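Local atomic coordinates of cellobiose 2-epimerase (Spirochaeta thermophila DSM 6192, PDB entry 5ZIG), a protein that probably catalyses the reversible epimerization of cellobiose to 4-O-beta-D-glucopyranosyl-D-mannose, as a member of the N-acylglucosamine 2-epimerase family. Residues R311-W315 and W360-P366; E17-Q21 and W345-M349; Y42-T46 and E375-M379; S232-L236 and G248-D254. All coordinates share one frame; numbering follows the deposited sequence.

Interaction 1 of 4, residues R311-W315 and W360-P366; sequences RARVW and WFWAVTP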
# COMPACT_ATOMS: atom_id res chain seq x y z
N ARG A 311 13.81 -14.56 -5.49
CA ARG A 311 14.80 -13.53 -5.20
C ARG A 311 14.64 -12.32 -6.09
O ARG A 311 15.51 -11.44 -6.08
CB ARG A 311 16.21 -14.12 -5.30
CG ARG A 311 16.47 -15.13 -4.20
CD ARG A 311 17.61 -16.07 -4.53
NE ARG A 311 17.95 -16.89 -3.37
CZ ARG A 311 17.83 -18.21 -3.34
NH1 ARG A 311 17.37 -18.85 -4.40
NH2 ARG A 311 18.16 -18.89 -2.25
N ALA A 312 13.56 -12.26 -6.85
CA ALA A 312 13.24 -11.04 -7.59
C ALA A 312 13.21 -9.86 -6.63
O ALA A 312 12.64 -9.93 -5.54
CB ALA A 312 11.90 -11.18 -8.31
N ARG A 313 13.81 -8.79 -7.07
CA ARG A 313 13.83 -7.56 -6.36
C ARG A 313 12.74 -6.72 -6.98
O ARG A 313 12.93 -6.10 -7.96
CB ARG A 313 15.19 -6.89 -6.45
CG ARG A 313 16.08 -7.12 -5.27
CD ARG A 313 16.17 -8.54 -4.86
NE ARG A 313 17.21 -8.78 -3.92
CZ ARG A 313 17.60 -9.96 -3.50
NH1 ARG A 313 17.04 -11.07 -3.92
NH2 ARG A 313 18.58 -10.03 -2.65
N VAL A 314 11.60 -6.75 -6.31
CA VAL A 314 10.37 -6.09 -6.69
C VAL A 314 10.21 -4.68 -6.13
O VAL A 314 10.46 -4.44 -5.01
CB VAL A 314 9.18 -7.00 -6.36
CG1 VAL A 314 7.86 -6.33 -6.61
CG2 VAL A 314 9.27 -8.29 -7.12
N TRP A 315 9.82 -3.77 -6.98
CA TRP A 315 9.65 -2.38 -6.66
C TRP A 315 8.98 -2.00 -5.32
O TRP A 315 9.59 -1.30 -4.58
CB TRP A 315 9.14 -1.56 -7.86
CG TRP A 315 7.75 -1.13 -7.80
CD1 TRP A 315 7.30 0.06 -7.43
CD2 TRP A 315 6.63 -1.95 -7.93
NE1 TRP A 315 5.97 0.08 -7.39
CE2 TRP A 315 5.52 -1.17 -7.69
CE3 TRP A 315 6.44 -3.28 -8.27
CZ2 TRP A 315 4.24 -1.67 -7.80
CZ3 TRP A 315 5.21 -3.76 -8.36
CH2 TRP A 315 4.11 -2.96 -8.13
N TRP A 360 9.57 3.41 -12.55
CA TRP A 360 10.34 2.37 -11.96
C TRP A 360 10.02 1.00 -12.55
O TRP A 360 8.92 0.72 -12.89
CB TRP A 360 10.07 2.29 -10.45
CG TRP A 360 10.44 3.48 -9.55
CD1 TRP A 360 10.70 4.74 -9.90
CD2 TRP A 360 10.53 3.46 -8.13
NE1 TRP A 360 10.95 5.50 -8.86
CE2 TRP A 360 10.87 4.74 -7.74
CE3 TRP A 360 10.36 2.50 -7.17
CZ2 TRP A 360 11.05 5.08 -6.42
CZ3 TRP A 360 10.55 2.84 -5.88
CH2 TRP A 360 10.88 4.11 -5.52
N PHE A 361 11.03 0.16 -12.71
CA PHE A 361 10.78 -1.21 -13.12
C PHE A 361 9.93 -1.92 -12.07
O PHE A 361 9.99 -1.61 -10.88
CB PHE A 361 12.11 -1.93 -13.33
CG PHE A 361 12.89 -1.41 -14.52
CD1 PHE A 361 14.18 -0.89 -14.37
CD2 PHE A 361 12.33 -1.43 -15.79
CE1 PHE A 361 14.89 -0.41 -15.48
CE2 PHE A 361 13.03 -0.96 -16.90
CZ PHE A 361 14.31 -0.45 -16.74
N TRP A 362 9.08 -2.85 -12.53
CA TRP A 362 8.39 -3.74 -11.60
C TRP A 362 9.38 -4.52 -10.74
O TRP A 362 9.14 -4.74 -9.54
CB TRP A 362 7.49 -4.71 -12.37
CG TRP A 362 6.83 -5.73 -11.48
CD1 TRP A 362 7.42 -6.82 -10.89
CD2 TRP A 362 5.45 -5.76 -11.10
NE1 TRP A 362 6.49 -7.51 -10.15
CE2 TRP A 362 5.27 -6.89 -10.27
CE3 TRP A 362 4.35 -4.95 -11.39
CZ2 TRP A 362 4.04 -7.21 -9.70
CZ3 TRP A 362 3.12 -5.27 -10.82
CH2 TRP A 362 2.98 -6.39 -9.99
N ALA A 363 10.47 -4.99 -11.34
CA ALA A 363 11.43 -5.84 -10.64
C ALA A 363 12.73 -5.94 -11.43
O ALA A 363 12.77 -5.77 -12.65
CB ALA A 363 10.85 -7.24 -10.40
N VAL A 364 13.81 -6.19 -10.68
CA VAL A 364 15.14 -6.42 -11.23
C VAL A 364 15.77 -7.62 -10.53
O VAL A 364 15.29 -8.08 -9.49
CB VAL A 364 16.01 -5.15 -11.11
CG1 VAL A 364 15.44 -4.00 -11.92
CG2 VAL A 364 16.02 -4.72 -9.63
N THR A 365 16.85 -8.12 -11.11
CA THR A 365 17.57 -9.22 -10.48
C THR A 365 18.29 -8.69 -9.25
O THR A 365 18.43 -7.48 -9.09
CB THR A 365 18.59 -9.83 -11.46
OG1 THR A 365 19.54 -8.82 -11.83
CG2 THR A 365 17.89 -10.33 -12.70
N PRO A 366 18.75 -9.57 -8.35
CA PRO A 366 19.53 -9.08 -7.19
C PRO A 366 20.68 -8.20 -7.62
O PRO A 366 21.09 -7.29 -6.89
CB PRO A 366 20.02 -10.37 -6.52
CG PRO A 366 19.08 -11.43 -6.99
CD PRO A 366 18.68 -11.05 -8.37

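Interaction 2 of 4, residues E17-Q21 and W345-M349; sequences ELAAQ and WRFIM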
# COMPACT_ATOMS: atom_id res chain seq x y z
N GLU A 17 16.73 13.50 -3.23
CA GLU A 17 16.41 12.54 -4.27
C GLU A 17 14.96 12.07 -4.16
O GLU A 17 14.29 11.86 -5.18
CB GLU A 17 17.36 11.34 -4.20
CG GLU A 17 18.83 11.78 -4.13
CD GLU A 17 19.82 10.63 -3.96
OE1 GLU A 17 19.42 9.52 -3.56
OE2 GLU A 17 21.01 10.85 -4.23
N LEU A 18 14.47 11.92 -2.93
CA LEU A 18 13.06 11.62 -2.73
C LEU A 18 12.19 12.66 -3.40
O LEU A 18 11.22 12.32 -4.10
CB LEU A 18 12.75 11.53 -1.23
CG LEU A 18 13.41 10.37 -0.47
CD1 LEU A 18 13.24 10.51 1.03
CD2 LEU A 18 12.88 9.05 -0.93
N ALA A 19 12.54 13.94 -3.25
CA ALA A 19 11.74 15.01 -3.83
C ALA A 19 11.85 15.04 -5.35
O ALA A 19 10.84 15.27 -6.04
CB ALA A 19 12.15 16.36 -3.24
N ALA A 20 13.05 14.83 -5.88
CA ALA A 20 13.23 14.81 -7.33
C ALA A 20 12.49 13.63 -7.95
O ALA A 20 11.82 13.76 -8.98
CB ALA A 20 14.72 14.77 -7.69
N GLN A 21 12.63 12.46 -7.34
CA GLN A 21 11.93 11.28 -7.83
C GLN A 21 10.43 11.52 -7.90
O GLN A 21 9.82 11.36 -8.96
CB GLN A 21 12.25 10.09 -6.94
CG GLN A 21 13.52 9.41 -7.33
CD GLN A 21 13.40 8.76 -8.68
OE1 GLN A 21 12.43 8.06 -8.96
NE2 GLN A 21 14.40 8.99 -9.53
N TRP A 345 17.50 2.52 -0.32
CA TRP A 345 17.22 3.62 -1.23
C TRP A 345 18.25 3.69 -2.35
O TRP A 345 17.91 3.97 -3.50
CB TRP A 345 17.17 4.96 -0.48
CG TRP A 345 16.87 6.08 -1.44
CD1 TRP A 345 17.75 7.01 -1.92
CD2 TRP A 345 15.62 6.33 -2.09
NE1 TRP A 345 17.11 7.86 -2.81
CE2 TRP A 345 15.81 7.45 -2.94
CE3 TRP A 345 14.35 5.73 -2.04
CZ2 TRP A 345 14.78 7.98 -3.72
CZ3 TRP A 345 13.34 6.25 -2.80
CH2 TRP A 345 13.56 7.36 -3.65
N ARG A 346 19.52 3.46 -2.01
CA ARG A 346 20.57 3.39 -3.02
C ARG A 346 20.27 2.30 -4.04
O ARG A 346 20.44 2.51 -5.25
CB ARG A 346 21.93 3.16 -2.33
CG ARG A 346 23.14 3.33 -3.22
CD ARG A 346 23.06 4.61 -4.03
NE ARG A 346 24.29 4.85 -4.78
CZ ARG A 346 24.41 5.74 -5.75
NH1 ARG A 346 23.35 6.48 -6.09
NH2 ARG A 346 25.57 5.90 -6.38
N PHE A 347 19.80 1.14 -3.57
CA PHE A 347 19.45 0.08 -4.50
C PHE A 347 18.36 0.55 -5.47
O PHE A 347 18.46 0.33 -6.69
CB PHE A 347 19.00 -1.17 -3.74
CG PHE A 347 18.79 -2.36 -4.62
CD1 PHE A 347 19.87 -3.15 -4.99
CD2 PHE A 347 17.52 -2.66 -5.12
CE1 PHE A 347 19.70 -4.22 -5.83
CE2 PHE A 347 17.33 -3.73 -5.95
CZ PHE A 347 18.43 -4.52 -6.31
N ILE A 348 17.34 1.23 -4.94
CA ILE A 348 16.25 1.74 -5.76
C ILE A 348 16.78 2.72 -6.80
O ILE A 348 16.46 2.63 -7.99
CB ILE A 348 15.18 2.42 -4.88
CG1 ILE A 348 14.55 1.42 -3.92
CG2 ILE A 348 14.13 3.09 -5.75
CD1 ILE A 348 13.72 2.11 -2.82
N MET A 349 17.56 3.71 -6.35
CA MET A 349 18.11 4.70 -7.27
C MET A 349 19.01 4.05 -8.32
O MET A 349 19.00 4.45 -9.49
CB MET A 349 18.90 5.76 -6.50
CG MET A 349 18.03 6.71 -5.67
SD MET A 349 16.94 7.74 -6.67
CE MET A 349 18.03 9.08 -7.15

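Interaction 3 of 4, residues Y42-T46 and E375-M379; sequences YGSIT and EKGGM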
# COMPACT_ATOMS: atom_id res chain seq x y z
N TYR A 42 -4.86 4.92 -18.18
CA TYR A 42 -4.79 3.71 -19.00
C TYR A 42 -4.57 2.49 -18.13
O TYR A 42 -3.96 2.55 -17.06
CB TYR A 42 -3.67 3.82 -20.06
CG TYR A 42 -3.93 4.91 -21.08
CD1 TYR A 42 -5.04 4.85 -21.91
CD2 TYR A 42 -3.10 6.04 -21.16
CE1 TYR A 42 -5.31 5.85 -22.82
CE2 TYR A 42 -3.37 7.05 -22.07
CZ TYR A 42 -4.48 6.94 -22.91
OH TYR A 42 -4.77 7.92 -23.82
N GLY A 43 -5.13 1.37 -18.59
CA GLY A 43 -5.22 0.17 -17.78
C GLY A 43 -3.99 -0.70 -17.78
O GLY A 43 -3.81 -1.48 -16.83
N SER A 44 -3.15 -0.59 -18.81
CA SER A 44 -1.92 -1.37 -18.89
C SER A 44 -0.86 -0.60 -19.67
O SER A 44 -1.15 -0.09 -20.75
CB SER A 44 -2.17 -2.73 -19.55
OG SER A 44 -1.01 -3.53 -19.46
N ILE A 45 0.37 -0.55 -19.13
CA ILE A 45 1.50 0.17 -19.74
C ILE A 45 2.74 -0.71 -19.72
O ILE A 45 3.15 -1.18 -18.65
CB ILE A 45 1.82 1.50 -19.02
CG1 ILE A 45 0.58 2.38 -18.86
CG2 ILE A 45 2.99 2.25 -19.73
CD1 ILE A 45 0.69 3.31 -17.67
N THR A 46 3.36 -0.89 -20.88
CA THR A 46 4.67 -1.51 -20.97
C THR A 46 5.62 -0.48 -21.58
O THR A 46 6.07 0.43 -20.89
CB THR A 46 4.64 -2.80 -21.79
OG1 THR A 46 4.30 -2.47 -23.14
CG2 THR A 46 3.61 -3.77 -21.20
N GLU A 375 4.72 -5.41 -16.65
CA GLU A 375 4.33 -4.09 -17.02
C GLU A 375 4.92 -3.01 -16.16
O GLU A 375 5.41 -3.23 -15.11
CB GLU A 375 2.84 -3.92 -17.08
CG GLU A 375 2.10 -4.44 -15.90
CD GLU A 375 0.77 -5.02 -16.31
OE1 GLU A 375 0.44 -5.08 -17.51
OE2 GLU A 375 0.07 -5.43 -15.40
N LYS A 376 4.82 -1.83 -16.71
CA LYS A 376 5.20 -0.62 -16.08
C LYS A 376 4.03 -0.10 -15.27
O LYS A 376 4.21 0.48 -14.27
CB LYS A 376 5.50 0.40 -17.09
CG LYS A 376 6.93 0.68 -17.30
CD LYS A 376 7.69 1.05 -16.07
CE LYS A 376 9.15 0.89 -16.42
NZ LYS A 376 9.50 1.76 -17.54
N GLY A 377 2.83 -0.29 -15.77
CA GLY A 377 1.61 0.11 -15.11
C GLY A 377 0.48 -0.83 -15.43
O GLY A 377 0.44 -1.32 -16.50
N GLY A 378 -0.40 -1.09 -14.49
CA GLY A 378 -1.54 -1.96 -14.75
C GLY A 378 -2.36 -2.21 -13.51
O GLY A 378 -2.41 -1.38 -12.60
N MET A 379 -3.01 -3.37 -13.49
CA MET A 379 -3.86 -3.74 -12.36
C MET A 379 -3.07 -3.82 -11.07
O MET A 379 -3.63 -3.65 -9.98
CB MET A 379 -4.54 -5.08 -12.63
CG MET A 379 -5.42 -5.10 -13.87
SD MET A 379 -7.12 -4.72 -13.44
CE MET A 379 -7.47 -5.96 -12.19

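Interaction 4 of 4, residues S232-L236 and G248-D254; sequences SHLGL and GISFGHD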
# COMPACT_ATOMS: atom_id res chain seq x y z
N SER A 232 7.01 -13.57 14.37
CA SER A 232 7.81 -12.54 13.71
C SER A 232 7.58 -12.46 12.20
O SER A 232 8.24 -11.64 11.53
CB SER A 232 9.30 -12.75 13.98
OG SER A 232 9.84 -13.79 13.18
N HIS A 233 6.67 -13.25 11.66
CA HIS A 233 6.24 -13.11 10.27
C HIS A 233 4.72 -13.11 10.22
O HIS A 233 4.03 -13.72 11.05
CB HIS A 233 6.80 -14.23 9.40
CG HIS A 233 8.29 -14.32 9.43
ND1 HIS A 233 9.10 -13.56 8.61
CD2 HIS A 233 9.13 -15.07 10.19
CE1 HIS A 233 10.37 -13.84 8.86
NE2 HIS A 233 10.41 -14.76 9.81
N LEU A 234 4.19 -12.39 9.23
CA LEU A 234 2.76 -12.32 9.02
C LEU A 234 2.33 -13.52 8.21
O LEU A 234 2.79 -13.70 7.08
CB LEU A 234 2.39 -11.05 8.29
CG LEU A 234 2.15 -9.77 9.06
CD1 LEU A 234 3.42 -9.41 9.84
CD2 LEU A 234 1.80 -8.72 8.04
N GLY A 235 1.45 -14.35 8.79
CA GLY A 235 0.86 -15.43 8.03
C GLY A 235 0.15 -14.92 6.79
O GLY A 235 -0.34 -13.79 6.76
N LEU A 236 0.08 -15.76 5.77
CA LEU A 236 -0.53 -15.29 4.52
C LEU A 236 -2.03 -15.55 4.46
O LEU A 236 -2.81 -14.62 4.22
CB LEU A 236 0.18 -15.95 3.33
CG LEU A 236 1.64 -15.55 3.14
CD1 LEU A 236 2.25 -16.25 1.94
CD2 LEU A 236 1.78 -14.04 2.99
N GLY A 248 4.32 -19.73 3.63
CA GLY A 248 5.15 -18.78 2.92
C GLY A 248 5.25 -17.45 3.65
O GLY A 248 4.47 -17.12 4.55
N ILE A 249 6.22 -16.66 3.21
CA ILE A 249 6.56 -15.38 3.80
C ILE A 249 6.66 -14.34 2.69
O ILE A 249 7.36 -14.57 1.69
CB ILE A 249 7.89 -15.45 4.58
CG1 ILE A 249 7.77 -16.42 5.75
CG2 ILE A 249 8.31 -14.07 5.06
CD1 ILE A 249 9.07 -17.08 6.10
N SER A 250 5.96 -13.22 2.85
CA SER A 250 6.10 -12.05 2.00
C SER A 250 6.95 -11.01 2.73
O SER A 250 6.47 -10.34 3.65
CB SER A 250 4.74 -11.48 1.62
OG SER A 250 4.87 -10.35 0.77
N PHE A 251 8.21 -10.87 2.31
CA PHE A 251 9.11 -9.95 3.00
C PHE A 251 8.59 -8.52 2.94
O PHE A 251 8.64 -7.79 3.94
CB PHE A 251 10.53 -10.04 2.41
CG PHE A 251 11.14 -11.40 2.53
CD1 PHE A 251 11.87 -11.75 3.65
CD2 PHE A 251 10.93 -12.35 1.55
CE1 PHE A 251 12.40 -13.02 3.78
CE2 PHE A 251 11.46 -13.62 1.66
CZ PHE A 251 12.19 -13.96 2.78
N GLY A 252 8.06 -8.11 1.78
CA GLY A 252 7.48 -6.79 1.66
C GLY A 252 6.27 -6.57 2.58
O GLY A 252 6.10 -5.49 3.14
N HIS A 253 5.42 -7.59 2.72
CA HIS A 253 4.25 -7.42 3.58
C HIS A 253 4.67 -7.37 5.05
O HIS A 253 4.09 -6.62 5.84
CB HIS A 253 3.22 -8.52 3.34
CG HIS A 253 2.31 -8.24 2.19
ND1 HIS A 253 2.29 -9.02 1.05
CD2 HIS A 253 1.42 -7.24 1.98
CE1 HIS A 253 1.42 -8.52 0.19
NE2 HIS A 253 0.88 -7.44 0.73
N ASP A 254 5.68 -8.15 5.42
CA ASP A 254 6.21 -8.08 6.78
C ASP A 254 6.65 -6.65 7.09
O ASP A 254 6.15 -6.03 8.04
CB ASP A 254 7.39 -9.04 6.96
CG ASP A 254 6.96 -10.48 7.18
OD1 ASP A 254 5.75 -10.80 7.06
OD2 ASP A 254 7.84 -11.30 7.45
O HOH W 1 4.72 -12.67 5.42
O HOH W 2 4.38 -15.67 7.02
O HOH W 3 2.05 -18.06 5.65

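Interaction 1 of 4, residues R311-W315 and W360-P366
Trp315 drives the edge of its six-membered ring into one face of Trp362: CZ3 of Trp315 stands 3.3 Å above the Trp362 plane, displaced toward the rim. The two six-membered rings meet edge-to-face, with their planes 51° apart. Trp362 has CG anti to its backbone N (chi1 175°), which brings an indole that starts off pointing away from residues 311-315 back to receive that edge. At the edge of the Trp315 indole, in its plane, Trp360 CE3 lies 3.9 Å from Trp315 CD1. Tyr374 stacks on Trp362, and Lys381 makes a cation-pi contact with Trp315. At the far end, Pro366 is laid over one face of the Arg313 guanidinium, its CB 3.9 Å above the centre of that group. NH1 of Arg313 reaches back to Arg311 O at 2.7 Å, close to the guanidinium plane, while NE goes to Ser298.

Between these ends the backbones pair antiparallel. Arg313 and Val364 form a hydrogen-bonded pair, Arg313 N to Val364 O and Val364 N to Arg313 O both measuring 2.9 Å. Val314 and Ala363 follow as a non-hydrogen-bonded pair, with Val314 CG2 3.8 Å from Ala363 CB. The ladder is prolonged where helix 315-332 starts: Trp315 N points almost straight at Trp362 O (2.8 Å, 173° at the hydrogen), although it comes from above the carbonyl plane.

Strand 363-364, an outermost strand of a four-stranded antiparallel sheet, is held by backbone bonds in the middle, by aromatic packing at the helix start, and by a guanidinium whose NE and NH1 are bonded while a proline covers one face.

Interaction 2 of 4, residues E17-Q21 and W345-M349
Trp345 turns its CG anti to the backbone N (chi1 -180°), and Glu17 runs extended beyond CG, so that indole and carboxylate meet in the space between the two helices. Trp345 NE1 donates to Glu17 OE1 at 2.9 Å. The oxygen sits in the indole plane and uses its anti lone pair, but the bond is bent, 140° at the hydrogen. The other carboxylate oxygen, OE2, is held by Gln13 one turn earlier in the same helix.

Over one face of the indole comes Leu18, whose CD2 lies 3.4 Å from the centroid of the six-membered ring of Trp345 in a CH-pi contact. Met349 CG covers the opposite face, one helical turn on from the tryptophan, and the thioether continues across to the other helix. There Met349 CE touches Glu17 CB at 3.8 Å, and Met349 SD lies 3.9 Å from Gln21 CG. The amide oxygen of Gln21 is bonded to Trp360.

A leucine in place of Trp345 would probably leave Glu17 OE1 without its indole donor and open a gap between Leu18 and Met349.

The axes of the two short segments approach to 12.3 Å at 36°, a wide separation spanned by the large side chains. Such packing of the first helix, 7-31, on the penultimate one, 336-352, is in keeping with the (alpha/alpha)6 barrel of this epimerase family.

Interaction 3 of 4, residues Y42-T46 and E375-M379
A short antiparallel join between Ile45 and Gly377 ties the chain just past the N-terminal helix 7-31 to the loop that leads into the last helix, 384-402. Two parts of the sequence more than 300 residues apart are thereby stitched together, almost wholly through main-chain atoms. Ile45 N donates to Gly377 O at 2.7 Å. In return Ile45 O takes two donors, Lys376 N at 2.6 Å and Gly377 N at 3.0 Å. The first of these arrives closer to the line of the carbonyl bond, the second at a more bent angle.

With Lys376 and Gly377 both set against the single residue Ile45, the pairing is a classic beta bulge. The Lys376 side chain runs on past Thr46, its CG 3.7 Å from Thr46 O, and its ammonium group ends up at Asp354, in a salt bridge, and Gly358. Beyond the bulge the two backbones draw close at the glycines: Gly378 CA makes a CA-H...O contact with Gly43 O at 3.1 Å. Without a side chain, Gly377 leaves room for Ile45 CD1, and Gly378 leaves room for the carboxylate of Glu375.

That carboxylate supplies the one side-chain hydrogen bond across the contact. Ser44 OG, anti to its own backbone nitrogen (chi1 -172°), donates to Glu375 OE1 at 2.9 Å, meeting the oxygen from above the carboxylate plane, 41° out of it. The Glu375 chain bends at chi2 to get there, while its CB passes 3.2 Å from Ile45 O. Ile45 itself packs against Phe29 and Trp30 of helix 7-31.

Interaction 4 of 4, residues S232-L236 and G248-D254
Asp254 OD1 is gripped by Leu234 N at 3.1 Å and by water 1 at 2.7 Å. The amide points nearly straight at the oxygen (169° at the hydrogen) but reaches it from above the carboxylate plane. The second oxygen, OD2, accepts from His233 ND1 at 2.8 Å, nearly in line with its own C-O bond, with the imidazole and carboxylate planes 37° apart. One carboxylate thus holds both the backbone and the ring of consecutive residues. Ile249 CD1 lies over one face of the His233 imidazole, 4.3 Å above its centre.

Further along, Leu236 lays CG and CD1 against Gly248 O, each 3.5 Å away, and its CD2 approaches Ser250 CB. Water fills in where backbones do not pair directly: water 3 accepts from Leu236 N and donates to Gly248 O, and water 1 accepts from Ser250 N.

An asparagine in place of Asp254 carries no negative charge and, if its amide nitrogen faced the ring, would probably leave His233 ND1 without an acceptor and the imidazole freer to turn.

Ser250 is the N-cap of helix 251-269. Its OG, anti to the backbone N (chi1 -179°), takes a weak capping bond from His253 N and lies 2.9 Å from His253 ND1. The loop after helix 211-228 is therefore fastened, through a His-carboxylate hydrogen bond, to the capped first turn of the next helix.

Interaction 2 is the buried one, helix against helix and carried by side chains, whereas interactions 1, 3 and 4 are partly buried and lean more on loops and short strands. Interactions 1 and 2 touch through Trp360 and Gln21, and Phe347 also packs on Arg313. Interaction 1 meets interaction 3 where the Lys376 chain packs on the Trp360 carbonyl and the Phe361 ring. Interaction 4 touches none of the others, but strand 249-250 and strand 363-364 are the two outer strands of the sheet it shares with interaction 1. Interactions 2 and 3 both join the N-terminal part of the chain to its C-terminal part. Backbone bonds dominate interaction 3, aromatic rings help in interaction 1, and waters enter interaction 4.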